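Local structure of translation initiation inhibitor (2EWC) at residues Tyr25-Cys30 against Asp47-Arg52; Ser40-Ala45 against Leu110-Asp115; Thr59-Val64 against Asn88-Ala93; Met66-Arg71 against Arg94-Thr99. The protein is of unknown function but belongs to the highly conserved YjgF family and is putatively regarded as an inhibitor of translation initiation. All coordinates share one frame; numbering follows the deposited sequence. Where two conformers were deposited one is given.

Contact 1. Residues Tyr25-Cys30 against Asp47-Arg52; sequences YYLNYC and DEMERR
Because CG of Arg52 lies beside the backbone N (chi1 -83°) and its chain then runs straight from CG to NE, the guanidinium extends toward the backbone of Tyr29, while chi1 of -61° in Cys30 brings SG round to meet it. Arg52 NH1 donates to Tyr29 O at 2.9 Å along a nearly straight N-H...O path; the oxygen lies in the guanidinium plane, although NH1 stands above the carbonyl plane. Cys30 SG approaches the guanidinium edge, 3.4 Å from Arg52 NH1. In this alpha/beta fold helix 38-54 packs on the sheet; the axes of 47-52 and 25-30 approach to 8.4 Å and run roughly antiparallel, so small Cys30 suits its place. Leu27, branched and apolar, sets CD2 against Arg52 CB at 3.7 Å and CD1 near CG of Met49, a selenomethionine. One water donates to Tyr29 O and accepts from Arg52 NH2. Glu48 OE2 lies over a guanidinium face of Arg52 as a long ion pair and salt-bridges Arg51; NE of Arg52 pairs with Asp8.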
loop_
_atom_site.group_PDB
_atom_site.type_symbol
_atom_site.label_atom_id
_atom_site.label_comp_id
_atom_site.label_asym_id
_atom_site.label_seq_id
_atom_site.Cartn_x
_atom_site.Cartn_y
_atom_site.Cartn_z
ATOM N N TYR B 25 -15.376 -15.664 37.095
ATOM C CA TYR B 25 -15.388 -14.789 38.248
ATOM C C TYR B 25 -15.255 -13.371 37.765
ATOM O O TYR B 25 -14.317 -13.063 37.030
ATOM C CB TYR B 25 -14.252 -15.137 39.197
ATOM C CG TYR B 25 -14.350 -16.535 39.738
ATOM C CD1 TYR B 25 -14.855 -16.763 41.005
ATOM C CD2 TYR B 25 -13.976 -17.639 38.960
ATOM C CE1 TYR B 25 -14.970 -18.056 41.507
ATOM C CE2 TYR B 25 -14.091 -18.938 39.454
ATOM C CZ TYR B 25 -14.590 -19.127 40.728
ATOM O OH TYR B 25 -14.708 -20.388 41.238
ATOM N N TYR B 26 -16.196 -12.519 38.156
ATOM C CA TYR B 26 -16.237 -11.132 37.689
ATOM C C TYR B 26 -15.854 -10.181 38.817
ATOM O O TYR B 26 -16.519 -10.124 39.845
ATOM C CB TYR B 26 -17.627 -10.787 37.152
ATOM C CG TYR B 26 -17.942 -11.590 35.936
ATOM C CD1 TYR B 26 -17.740 -11.054 34.665
ATOM C CD2 TYR B 26 -18.385 -12.915 36.043
ATOM C CE1 TYR B 26 -17.972 -11.804 33.540
ATOM C CE2 TYR B 26 -18.627 -13.662 34.915
ATOM C CZ TYR B 26 -18.427 -13.097 33.669
ATOM O OH TYR B 26 -18.646 -13.830 32.530
ATOM N N LEU B 27 -14.779 -9.439 38.601
ATOM C CA LEU B 27 -14.285 -8.467 39.579
ATOM C C LEU B 27 -14.864 -7.081 39.333
ATOM O O LEU B 27 -14.794 -6.551 38.216
ATOM C CB LEU B 27 -12.759 -8.411 39.537
ATOM C CG LEU B 27 -12.023 -9.658 40.066
ATOM C CD1 LEU B 27 -10.928 -10.144 39.094
ATOM C CD2 LEU B 27 -11.442 -9.338 41.399
ATOM N N ASN B 28 -15.470 -6.519 40.373
ATOM C CA ASN B 28 -15.832 -5.113 40.402
ATOM C C ASN B 28 -14.532 -4.280 40.210
ATOM O O ASN B 28 -13.420 -4.828 40.309
ATOM C CB ASN B 28 -16.505 -4.822 41.741
ATOM C CG ASN B 28 -17.177 -3.472 41.790
ATOM O OD1 ASN B 28 -18.284 -3.302 41.298
ATOM N ND2 ASN B 28 -16.519 -2.505 42.411
ATOM N N TYR B 29 -14.649 -2.988 39.883
ATOM C CA TYR B 29 -13.446 -2.152 39.734
ATOM C C TYR B 29 -12.615 -2.254 41.020
ATOM O O TYR B 29 -13.161 -2.274 42.129
ATOM C CB TYR B 29 -13.786 -0.681 39.404
ATOM C CG TYR B 29 -14.528 0.045 40.507
ATOM C CD1 TYR B 29 -13.835 0.661 41.552
ATOM C CD2 TYR B 29 -15.932 0.108 40.507
ATOM C CE1 TYR B 29 -14.523 1.334 42.579
ATOM C CE2 TYR B 29 -16.623 0.766 41.510
ATOM C CZ TYR B 29 -15.913 1.383 42.547
ATOM O OH TYR B 29 -16.589 2.035 43.561
ATOM N N CYS B 30 -11.302 -2.354 40.850
ATOM C CA CYS B 30 -10.361 -2.458 41.947
ATOM C C CYS B 30 -9.520 -1.205 42.038
ATOM O O CYS B 30 -8.996 -0.721 41.048
ATOM C CB CYS B 30 -9.430 -3.646 41.750
ATOM S SG CYS B 30 -10.257 -5.226 41.693
ATOM N N ASP B 47 -3.324 -5.224 44.287
ATOM C CA ASP B 47 -3.448 -5.810 45.631
ATOM C C ASP B 47 -4.921 -6.114 45.949
ATOM O O ASP B 47 -5.210 -7.183 46.516
ATOM C CB ASP B 47 -2.906 -4.884 46.721
ATOM C CG ASP B 47 -1.375 -4.727 46.704
ATOM O OD1 ASP B 47 -0.651 -5.544 46.075
ATOM O OD2 ASP B 47 -0.891 -3.771 47.376
ATOM N N GLU B 48 -5.842 -5.196 45.619
ATOM C CA GLU B 48 -7.277 -5.472 45.801
ATOM C C GLU B 48 -7.730 -6.643 44.928
ATOM O O GLU B 48 -8.464 -7.522 45.407
ATOM C CB GLU B 48 -8.181 -4.257 45.535
ATOM C CG GLU B 48 -8.877 -3.650 46.797
ATOM C CD GLU B 48 -10.337 -3.139 46.549
ATOM O OE1 GLU B 48 -10.634 -2.402 45.541
ATOM O OE2 GLU B 48 -11.196 -3.451 47.408
HETATM N N MSE B 49 -7.284 -6.655 43.664
HETATM C CA MSE B 49 -7.609 -7.731 42.730
HETATM C C MSE B 49 -7.182 -9.092 43.316
HETATM O O MSE B 49 -7.977 -10.041 43.318
HETATM C CB MSE B 49 -6.978 -7.488 41.351
HETATM C CG MSE B 49 -7.296 -8.554 40.310
HETATM SE SE MSE B 49 -6.737 -8.219 38.602
HETATM C CE MSE B 49 -4.997 -7.996 38.822
ATOM N N GLU B 50 -5.943 -9.168 43.823
ATOM C CA GLU B 50 -5.440 -10.370 44.484
ATOM C C GLU B 50 -6.241 -10.726 45.739
ATOM O O GLU B 50 -6.505 -11.913 45.991
ATOM C CB GLU B 50 -3.956 -10.229 44.859
ATOM C CG GLU B 50 -3.024 -10.219 43.662
ATOM C CD GLU B 50 -1.560 -10.301 44.043
ATOM O OE1 GLU B 50 -1.094 -9.476 44.878
ATOM O OE2 GLU B 50 -0.869 -11.207 43.504
ATOM N N ARG B 51 -6.573 -9.711 46.541
ATOM C CA ARG B 51 -7.367 -9.908 47.752
ATOM C C ARG B 51 -8.685 -10.556 47.389
ATOM O O ARG B 51 -9.090 -11.517 48.016
ATOM C CB ARG B 51 -7.652 -8.586 48.480
ATOM C CG ARG B 51 -8.473 -8.780 49.773
ATOM C CD ARG B 51 -8.836 -7.479 50.500
ATOM N NE ARG B 51 -9.763 -6.673 49.719
ATOM C CZ ARG B 51 -11.086 -6.831 49.670
ATOM N NH1 ARG B 51 -11.692 -7.773 50.382
ATOM N NH2 ARG B 51 -11.811 -6.025 48.885
ATOM N N ARG B 52 -9.359 -10.019 46.379
ATOM C CA ARG B 52 -10.677 -10.531 46.026
ATOM C C ARG B 52 -10.579 -11.940 45.454
ATOM O O ARG B 52 -11.360 -12.798 45.818
ATOM C CB ARG B 52 -11.401 -9.577 45.084
ATOM C CG ARG B 52 -12.112 -8.437 45.816
ATOM C CD ARG B 52 -12.360 -7.276 44.853
ATOM N NE ARG B 52 -13.179 -6.218 45.445
ATOM C CZ ARG B 52 -13.457 -5.055 44.848
ATOM N NH1 ARG B 52 -12.965 -4.772 43.640
ATOM N NH2 ARG B 52 -14.232 -4.163 45.473
HETATM O O HOH W 1 -13.757 -1.236 44.551
#

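Contact 2. Residues Ser40-Ala45 against Leu110-Asp115; sequences SQINGA and LLFQVD
Helix 38-54 packs against the sheet of this alpha/beta fold, and here it meets the start of strand 112-119, residues 40-45 running at 26° to residues 112-115. Phe112 is the centre of the apolar part: with CG anti to its backbone N (chi1 -179°), its ring is directed at the helix, between Ile42 and Ala45. Ile42 CG1 stands over the middle of one face, 3.8 Å from the Phe112 ring centroid, a CH-pi contact. Ala45 comes instead at the ring edge, its CB 3.6 Å from Phe112 CE2; a methyl group is small enough to touch Val114 CG1 as well, at 3.7 Å. In the polar part the extended Gln41 side chain crosses Leu111 at about a right angle, and its OE1 accepts from Leu111 N at 2.8 Å. NE2 donates to Gly109 O before the strand and to Gln36 O ahead of the helix, so both ends of the amide reach the 109-111 chain. A water sits between the carbonyl oxygens of Gln41 and Phe112. Phe112 also meets Phe70 of strand 63-70 edge to face and packs on Met79 of helix 76-87, and Val114 touches Met66 and Cys68 of strand 63-70.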
loop_
_atom_site.group_PDB
_atom_site.type_symbol
_atom_site.label_atom_id
_atom_site.label_comp_id
_atom_site.label_asym_id
_atom_site.label_seq_id
_atom_site.Cartn_x
_atom_site.Cartn_y
_atom_site.Cartn_z
ATOM N N SER B 40 2.087 3.451 42.605
ATOM C CA SER B 40 1.519 2.957 43.861
ATOM C C SER B 40 0.026 2.645 43.759
ATOM O O SER B 40 -0.456 1.714 44.406
ATOM C CB SER B 40 1.762 3.948 44.998
ATOM O OG SER B 40 3.137 4.281 45.101
ATOM N N GLN B 41 -0.705 3.422 42.957
ATOM C CA GLN B 41 -2.154 3.192 42.794
ATOM C C GLN B 41 -2.391 1.983 41.933
ATOM O O GLN B 41 -3.366 1.281 42.126
ATOM C CB GLN B 41 -2.884 4.414 42.229
ATOM C CG GLN B 41 -2.923 5.553 43.203
ATOM C CD GLN B 41 -3.927 6.603 42.837
ATOM O OE1 GLN B 41 -4.873 6.350 42.091
ATOM N NE2 GLN B 41 -3.736 7.801 43.367
ATOM N N ILE B 42 -1.490 1.757 40.977
ATOM C CA ILE B 42 -1.528 0.565 40.153
ATOM C C ILE B 42 -1.264 -0.687 41.010
ATOM O O ILE B 42 -2.048 -1.643 40.951
ATOM C CB ILE B 42 -0.559 0.648 38.953
ATOM C CG1 ILE B 42 -1.011 1.771 37.989
ATOM C CG2 ILE B 42 -0.501 -0.721 38.221
ATOM C CD1 ILE B 42 0.042 2.186 36.974
ATOM N N ASN B 43 -0.197 -0.668 41.816
ATOM C CA ASN B 43 0.036 -1.746 42.806
ATOM C C ASN B 43 -1.108 -1.928 43.803
ATOM O O ASN B 43 -1.457 -3.048 44.133
ATOM C CB ASN B 43 1.351 -1.549 43.560
ATOM C CG ASN B 43 2.564 -1.915 42.717
ATOM O OD1 ASN B 43 3.562 -1.180 42.678
ATOM N ND2 ASN B 43 2.477 -3.039 42.022
ATOM N N GLY B 44 -1.671 -0.827 44.284
ATOM C CA GLY B 44 -2.820 -0.872 45.160
ATOM C C GLY B 44 -4.024 -1.512 44.477
ATOM O O GLY B 44 -4.732 -2.299 45.085
ATOM N N ALA B 45 -4.265 -1.183 43.212
ATOM C CA ALA B 45 -5.402 -1.772 42.531
ATOM C C ALA B 45 -5.196 -3.289 42.407
ATOM O O ALA B 45 -6.121 -4.054 42.646
ATOM C CB ALA B 45 -5.588 -1.148 41.195
ATOM N N LEU B 110 -7.512 10.381 42.600
ATOM C CA LEU B 110 -7.606 9.016 42.089
ATOM C C LEU B 110 -7.108 8.977 40.657
ATOM O O LEU B 110 -7.569 9.779 39.832
ATOM C CB LEU B 110 -9.052 8.519 42.141
ATOM C CG LEU B 110 -9.391 7.188 41.445
ATOM C CD1 LEU B 110 -8.676 5.970 42.136
ATOM C CD2 LEU B 110 -10.912 6.996 41.446
ATOM N N LEU B 111 -6.184 8.061 40.354
ATOM C CA LEU B 111 -5.551 7.998 39.035
ATOM C C LEU B 111 -5.825 6.739 38.226
ATOM O O LEU B 111 -5.580 6.715 37.019
ATOM C CB LEU B 111 -4.018 8.184 39.163
ATOM C CG LEU B 111 -3.538 9.403 39.974
ATOM C CD1 LEU B 111 -2.034 9.335 40.339
ATOM C CD2 LEU B 111 -3.903 10.767 39.283
ATOM N N PHE B 112 -6.305 5.683 38.880
ATOM C CA PHE B 112 -6.299 4.364 38.259
ATOM C C PHE B 112 -7.291 3.403 38.912
ATOM O O PHE B 112 -7.449 3.401 40.137
ATOM C CB PHE B 112 -4.879 3.791 38.328
ATOM C CG PHE B 112 -4.739 2.434 37.707
ATOM C CD1 PHE B 112 -4.589 2.296 36.325
ATOM C CD2 PHE B 112 -4.781 1.294 38.499
ATOM C CE1 PHE B 112 -4.467 1.028 35.735
ATOM C CE2 PHE B 112 -4.669 0.020 37.927
ATOM C CZ PHE B 112 -4.495 -0.105 36.531
ATOM N N GLN B 113 -7.967 2.611 38.083
ATOM C CA GLN B 113 -8.825 1.521 38.548
ATOM C C GLN B 113 -8.601 0.367 37.604
ATOM O O GLN B 113 -8.173 0.579 36.470
ATOM C CB GLN B 113 -10.302 1.890 38.509
ATOM C CG GLN B 113 -10.727 3.009 39.451
ATOM C CD GLN B 113 -12.240 3.229 39.425
ATOM O OE1 GLN B 113 -12.923 2.779 38.508
ATOM N NE2 GLN B 113 -12.764 3.948 40.425
ATOM N N VAL B 114 -8.868 -0.853 38.072
ATOM C CA VAL B 114 -8.820 -2.006 37.194
ATOM C C VAL B 114 -9.989 -2.949 37.507
ATOM O O VAL B 114 -10.463 -2.998 38.626
ATOM C CB VAL B 114 -7.432 -2.703 37.238
ATOM C CG1 VAL B 114 -7.140 -3.371 38.626
ATOM C CG2 VAL B 114 -7.291 -3.672 36.093
ATOM N N ASP B 115 -10.502 -3.634 36.493
ATOM C CA ASP B 115 -11.445 -4.708 36.730
ATOM C C ASP B 115 -11.025 -5.905 35.891
ATOM O O ASP B 115 -9.996 -5.860 35.215
ATOM C CB ASP B 115 -12.889 -4.244 36.471
ATOM C CG ASP B 115 -13.289 -4.286 34.997
ATOM O OD1 ASP B 115 -14.518 -4.279 34.716
ATOM O OD2 ASP B 115 -12.405 -4.338 34.108
HETATM O O HOH W 2 -6.006 2.341 42.317
#

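Contact 3. Residues Thr59-Val64 against Asn88-Ala93; sequences TLDAVV and NGRYPA
Val63 and Pro92 pass each other at a slant, and the compact, puckered proline ring presents its CB to the neighbouring backbone. Pro92 CB lies 3.5 Å from Val63 O and just as near Val64 O, while Val63 CG1, anti to its own backbone N (chi1 -179°), reaches Pro92 CB at 4.1 Å. A proline suits this spot because its pyrrolidine carbons supply apolar surface and its backbone N has no proton to be satisfied. The next residue makes the polar link: Ala93 N donates to Val64 O at 3.0 Å, the bond bent to 138° at the hydrogen and the donor standing above the carbonyl plane. Near the outer end, Asp61 and Arg90 also cross at a slant, with carboxylate and guanidinium planes 41° apart. The acid meets the aliphatic part of the arginine, Asp61 OD2 lying 3.5 Å from Arg90 CD. The nearest charged nitrogen, Arg90 NE, is 4.1 Å from Asp61 OD2, and no N-H points at that oxygen, so any attraction is probably longer-range. Charged residues suit this outer part, where Arg90 is exposed. Arg6 and Thr16 of the third subunit hydrogen-bond Asp61 O and Tyr91 O, respectively. The contact joins the start of strand 63-70 to the loop that leads from helix 76-87 into strand 93-98; Leu53 of helix 38-54 packs on Val63, and Phe87 on Pro92.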
loop_
_atom_site.group_PDB
_atom_site.type_symbol
_atom_site.label_atom_id
_atom_site.label_comp_id
_atom_site.label_asym_id
_atom_site.label_seq_id
_atom_site.Cartn_x
_atom_site.Cartn_y
_atom_site.Cartn_z
ATOM N N THR B 59 -5.649 -16.846 42.080
ATOM C CA THR B 59 -4.402 -16.149 41.978
ATOM C C THR B 59 -4.487 -15.392 40.623
ATOM O O THR B 59 -5.337 -15.715 39.766
ATOM C CB THR B 59 -3.327 -17.258 42.010
ATOM O OG1 THR B 59 -2.458 -17.120 43.155
ATOM C CG2 THR B 59 -2.569 -17.393 40.726
ATOM N N LEU B 60 -3.633 -14.384 40.436
ATOM C CA LEU B 60 -3.511 -13.655 39.160
ATOM C C LEU B 60 -3.309 -14.552 37.930
ATOM O O LEU B 60 -3.634 -14.132 36.809
ATOM C CB LEU B 60 -2.355 -12.650 39.217
ATOM C CG LEU B 60 -2.460 -11.481 40.208
ATOM C CD1 LEU B 60 -1.252 -10.593 40.132
ATOM C CD2 LEU B 60 -3.707 -10.693 39.985
ATOM N N ASP B 61 -2.753 -15.757 38.135
ATOM C CA ASP B 61 -2.639 -16.760 37.070
ATOM C C ASP B 61 -4.043 -17.146 36.527
ATOM O O ASP B 61 -4.147 -17.624 35.405
ATOM C CB ASP B 61 -1.917 -18.029 37.551
ATOM C CG ASP B 61 -0.359 -17.956 37.462
ATOM O OD1 ASP B 61 0.268 -16.862 37.316
ATOM O OD2 ASP B 61 0.249 -19.049 37.579
ATOM N N ALA B 62 -5.105 -16.951 37.319
ATOM C CA ALA B 62 -6.473 -17.255 36.855
ATOM C C ALA B 62 -7.097 -16.119 36.068
ATOM O O ALA B 62 -8.153 -16.298 35.474
ATOM C CB ALA B 62 -7.366 -17.619 38.020
ATOM N N VAL B 63 -6.462 -14.948 36.039
ATOM C CA VAL B 63 -7.105 -13.813 35.376
ATOM C C VAL B 63 -6.995 -13.886 33.849
ATOM O O VAL B 63 -5.900 -13.993 33.304
ATOM C CB VAL B 63 -6.590 -12.470 35.907
ATOM C CG1 VAL B 63 -7.318 -11.295 35.185
ATOM C CG2 VAL B 63 -6.843 -12.385 37.399
ATOM N N VAL B 64 -8.143 -13.842 33.175
ATOM C CA VAL B 64 -8.201 -14.003 31.724
ATOM C C VAL B 64 -8.345 -12.682 30.966
ATOM O O VAL B 64 -7.887 -12.576 29.819
ATOM C CB VAL B 64 -9.294 -15.038 31.260
ATOM C CG1 VAL B 64 -9.041 -16.418 31.885
ATOM C CG2 VAL B 64 -10.723 -14.570 31.564
ATOM N N ASN B 88 4.280 -12.425 36.172
ATOM C CA ASN B 88 5.311 -13.465 35.964
ATOM C C ASN B 88 5.141 -14.299 34.684
ATOM O O ASN B 88 5.041 -15.531 34.741
ATOM C CB ASN B 88 5.345 -14.422 37.159
ATOM C CG ASN B 88 5.305 -13.701 38.497
ATOM O OD1 ASN B 88 6.289 -13.060 38.906
ATOM N ND2 ASN B 88 4.170 -13.824 39.202
ATOM N N GLY B 89 5.068 -13.636 33.541
ATOM C CA GLY B 89 4.997 -14.343 32.273
ATOM C C GLY B 89 3.645 -14.928 31.910
ATOM O O GLY B 89 3.496 -15.474 30.809
ATOM N N ARG B 90 2.664 -14.840 32.812
ATOM C CA ARG B 90 1.292 -15.252 32.497
ATOM C C ARG B 90 0.321 -14.070 32.530
ATOM O O ARG B 90 -0.099 -13.621 33.605
ATOM C CB ARG B 90 0.852 -16.390 33.426
ATOM C CG ARG B 90 1.620 -17.684 33.182
ATOM C CD ARG B 90 1.400 -18.701 34.276
ATOM N NE ARG B 90 2.360 -19.803 34.202
ATOM C CZ ARG B 90 3.549 -19.800 34.797
ATOM N NH1 ARG B 90 3.940 -18.738 35.504
ATOM N NH2 ARG B 90 4.362 -20.854 34.695
ATOM N N TYR B 91 -0.019 -13.558 31.340
ATOM C CA TYR B 91 -0.770 -12.297 31.202
ATOM C C TYR B 91 -2.176 -12.502 30.659
ATOM O O TYR B 91 -2.392 -13.394 29.851
ATOM C CB TYR B 91 -0.012 -11.301 30.306
ATOM C CG TYR B 91 1.472 -11.196 30.636
ATOM C CD1 TYR B 91 1.892 -10.691 31.868
ATOM C CD2 TYR B 91 2.444 -11.637 29.734
ATOM C CE1 TYR B 91 3.238 -10.615 32.197
ATOM C CE2 TYR B 91 3.812 -11.558 30.050
ATOM C CZ TYR B 91 4.190 -11.040 31.283
ATOM O OH TYR B 91 5.514 -10.964 31.621
ATOM N N PRO B 92 -3.144 -11.682 31.120
ATOM C CA PRO B 92 -4.487 -11.661 30.533
ATOM C C PRO B 92 -4.578 -10.852 29.226
ATOM O O PRO B 92 -3.672 -10.058 28.904
ATOM C CB PRO B 92 -5.321 -10.991 31.612
ATOM C CG PRO B 92 -4.372 -10.051 32.267
ATOM C CD PRO B 92 -3.039 -10.761 32.268
ATOM N N ALA B 93 -5.648 -11.093 28.463
ATOM C CA ALA B 93 -6.052 -10.161 27.407
ATOM C C ALA B 93 -6.421 -8.867 28.122
ATOM O O ALA B 93 -6.935 -8.912 29.243
ATOM C CB ALA B 93 -7.235 -10.690 26.662
#

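Contact 4. Residues Met66-Arg71 against Arg94-Thr99; sequences MDCLFR and RKSIQT
Met66-Phe70 and Arg94-Gln98 are the paired parallel strands of a beta-alpha-beta unit, joined through helix 76-87. The tight part is the ladder: five backbone bonds alternate along it, from Lys95 N to Met66 O at 3.2 Å to Thr99 N to Phe70 O at 2.9 Å. On the face toward the helices, Cys68 SG lies 4.0 Å from Arg94 CD, and the Phe70 ring turns its edge to Ser96 OG, 3.8 Å from CE2; the small Cys68 and Ser96 suit a face under helix 76-87. On the other face Leu69 and Ile97 lie side by side, Leu69 CD2 3.9 Å from Ile97 CB, and beside them the sheet meets neighbouring subunits. The more solvent-facing part is at Arg71 and Gln98, both partly exposed. Gln98 CG lies 3.3 Å from Arg71 O, while Gln98 NE2 bonds Glu100 of the fourth subunit and Arg71 NE bonds Leu110 O. In the buried part a bend at the end of Lys95 (chi4 -61°) turns NZ to Asp67 OD1, 2.9 Å away on the syn side but tilted out of the carboxylate plane; Gln65 NE2 also bonds that oxygen, and NZ pairs with Asp67 and Asp115 of the third subunit.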
loop_
_atom_site.group_PDB
_atom_site.type_symbol
_atom_site.label_atom_id
_atom_site.label_comp_id
_atom_site.label_asym_id
_atom_site.label_seq_id
_atom_site.Cartn_x
_atom_site.Cartn_y
_atom_site.Cartn_z
HETATM N N MSE B 66 -8.747 -8.110 31.554
HETATM C CA MSE B 66 -8.604 -6.982 32.475
HETATM C C MSE B 66 -8.917 -5.715 31.714
HETATM O O MSE B 66 -8.410 -5.526 30.622
HETATM C CB MSE B 66 -7.158 -6.907 32.952
HETATM C CG MSE B 66 -6.967 -6.826 34.454
HETATM SE SE MSE B 66 -5.272 -7.151 35.038
HETATM C CE MSE B 66 -4.295 -6.380 33.782
ATOM N N ASP B 67 -9.766 -4.857 32.277
ATOM C CA ASP B 67 -9.985 -3.519 31.728
ATOM C C ASP B 67 -9.254 -2.543 32.651
ATOM O O ASP B 67 -9.461 -2.593 33.858
ATOM C CB ASP B 67 -11.481 -3.186 31.681
ATOM C CG ASP B 67 -12.178 -3.802 30.488
ATOM O OD1 ASP B 67 -11.489 -4.374 29.622
ATOM O OD2 ASP B 67 -13.425 -3.712 30.391
ATOM N N CYS B 68 -8.388 -1.701 32.095
ATOM C CA CYS B 68 -7.603 -0.769 32.921
ATOM C C CYS B 68 -8.057 0.653 32.679
ATOM O O CYS B 68 -8.086 1.113 31.532
ATOM C CB CYS B 68 -6.115 -0.913 32.621
ATOM S SG CYS B 68 -5.582 -2.661 32.501
ATOM N N LEU B 69 -8.447 1.348 33.744
ATOM C CA LEU B 69 -8.989 2.703 33.595
ATOM C C LEU B 69 -7.974 3.725 34.114
ATOM O O LEU B 69 -7.582 3.668 35.273
ATOM C CB LEU B 69 -10.323 2.860 34.350
ATOM C CG LEU B 69 -11.537 1.967 34.017
ATOM C CD1 LEU B 69 -12.790 2.389 34.822
ATOM C CD2 LEU B 69 -11.867 1.971 32.549
ATOM N N PHE B 70 -7.589 4.682 33.273
ATOM C CA PHE B 70 -6.561 5.652 33.642
ATOM C C PHE B 70 -7.139 7.055 33.547
ATOM O O PHE B 70 -7.846 7.378 32.580
ATOM C CB PHE B 70 -5.393 5.635 32.654
ATOM C CG PHE B 70 -4.561 4.371 32.650
ATOM C CD1 PHE B 70 -3.334 4.330 33.330
ATOM C CD2 PHE B 70 -4.950 3.272 31.896
ATOM C CE1 PHE B 70 -2.551 3.195 33.324
ATOM C CE2 PHE B 70 -4.158 2.117 31.866
ATOM C CZ PHE B 70 -2.960 2.070 32.592
ATOM N N ARG B 71 -6.788 7.914 34.495
ATOM C CA ARG B 71 -7.047 9.339 34.307
ATOM C C ARG B 71 -6.161 9.883 33.154
ATOM O O ARG B 71 -6.575 10.788 32.419
ATOM C CB ARG B 71 -6.777 10.101 35.613
ATOM C CG ARG B 71 -7.126 11.580 35.573
ATOM C CD ARG B 71 -6.891 12.221 36.955
ATOM N NE ARG B 71 -7.820 11.723 37.986
ATOM C CZ ARG B 71 -9.068 12.149 38.177
ATOM N NH1 ARG B 71 -9.594 13.106 37.395
ATOM N NH2 ARG B 71 -9.788 11.629 39.181
ATOM N N ARG B 94 -6.153 -7.718 27.510
ATOM C CA ARG B 94 -6.590 -6.475 28.128
ATOM C C ARG B 94 -7.010 -5.396 27.148
ATOM O O ARG B 94 -6.798 -5.500 25.935
ATOM C CB ARG B 94 -5.524 -5.921 29.092
ATOM C CG ARG B 94 -4.507 -5.064 28.417
ATOM C CD ARG B 94 -3.666 -4.259 29.405
ATOM N NE ARG B 94 -2.421 -4.966 29.679
ATOM C CZ ARG B 94 -1.236 -4.682 29.140
ATOM N NH1 ARG B 94 -1.073 -3.671 28.293
ATOM N NH2 ARG B 94 -0.199 -5.422 29.473
ATOM N N LYS B 95 -7.601 -4.348 27.704
ATOM C CA LYS B 95 -7.695 -3.079 27.015
ATOM C C LYS B 95 -7.529 -1.966 28.047
ATOM O O LYS B 95 -7.750 -2.193 29.243
ATOM C CB LYS B 95 -9.029 -2.958 26.260
ATOM C CG LYS B 95 -10.240 -2.896 27.111
ATOM C CD LYS B 95 -11.396 -2.306 26.265
ATOM C CE LYS B 95 -12.728 -2.377 26.981
ATOM N NZ LYS B 95 -13.056 -3.814 27.265
ATOM N N SER B 96 -7.128 -0.787 27.587
ATOM C CA SER B 96 -6.950 0.371 28.463
ATOM C C SER B 96 -7.835 1.526 27.955
ATOM O O SER B 96 -8.047 1.676 26.751
ATOM C CB SER B 96 -5.480 0.804 28.466
ATOM O OG SER B 96 -4.662 -0.252 28.963
ATOM N N ILE B 97 -8.359 2.322 28.873
ATOM C CA ILE B 97 -9.294 3.413 28.551
ATOM C C ILE B 97 -8.907 4.615 29.407
ATOM O O ILE B 97 -8.527 4.464 30.571
ATOM C CB ILE B 97 -10.736 2.976 28.902
ATOM C CG1 ILE B 97 -11.231 1.943 27.911
ATOM C CG2 ILE B 97 -11.762 4.145 28.958
ATOM C CD1 ILE B 97 -12.232 1.004 28.604
ATOM N N GLN B 98 -9.008 5.808 28.844
ATOM C CA GLN B 98 -8.870 7.015 29.639
ATOM C C GLN B 98 -10.260 7.473 30.031
ATOM O O GLN B 98 -11.146 7.547 29.191
ATOM C CB GLN B 98 -8.155 8.116 28.862
ATOM C CG GLN B 98 -7.845 9.361 29.711
ATOM C CD GLN B 98 -6.860 10.304 29.031
ATOM O OE1 GLN B 98 -5.674 9.990 28.895
ATOM N NE2 GLN B 98 -7.348 11.468 28.599
ATOM N N THR B 99 -10.463 7.774 31.302
ATOM C CA THR B 99 -11.768 8.252 31.748
ATOM C C THR B 99 -11.605 9.199 32.943
ATOM O O THR B 99 -10.631 9.120 33.712
ATOM C CB THR B 99 -12.723 7.063 32.075
ATOM O OG1 THR B 99 -14.000 7.555 32.535
ATOM C CG2 THR B 99 -12.092 6.158 33.156
HETATM O O HOH W 3 -14.091 -5.927 29.140
#

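How the contacts relate
All four contacts reach one mixed sheet. Contacts 1 and 2 share helix 38-54, laid on adjacent strands 24-30 and 112-119, with centres 11 Å apart. Contacts 3 and 4 share strand 63-70 and follow its pairing with the chain entering strand 93-98, their centres 17 Å apart. Along the chain contact 1 closes before contacts 3 and 4 open, whereas contact 2 spans both of these, bringing the last strand back between strands 24-30 and 63-70. Backbone pairs such as Leu69 N and Gln113 O, 2.8 Å apart and probably hydrogen-bonded, join contacts 2 and 4. Contacts 3 and 4 both meet the third subunit, so the edge that completes the chain's sheet also builds the assembly.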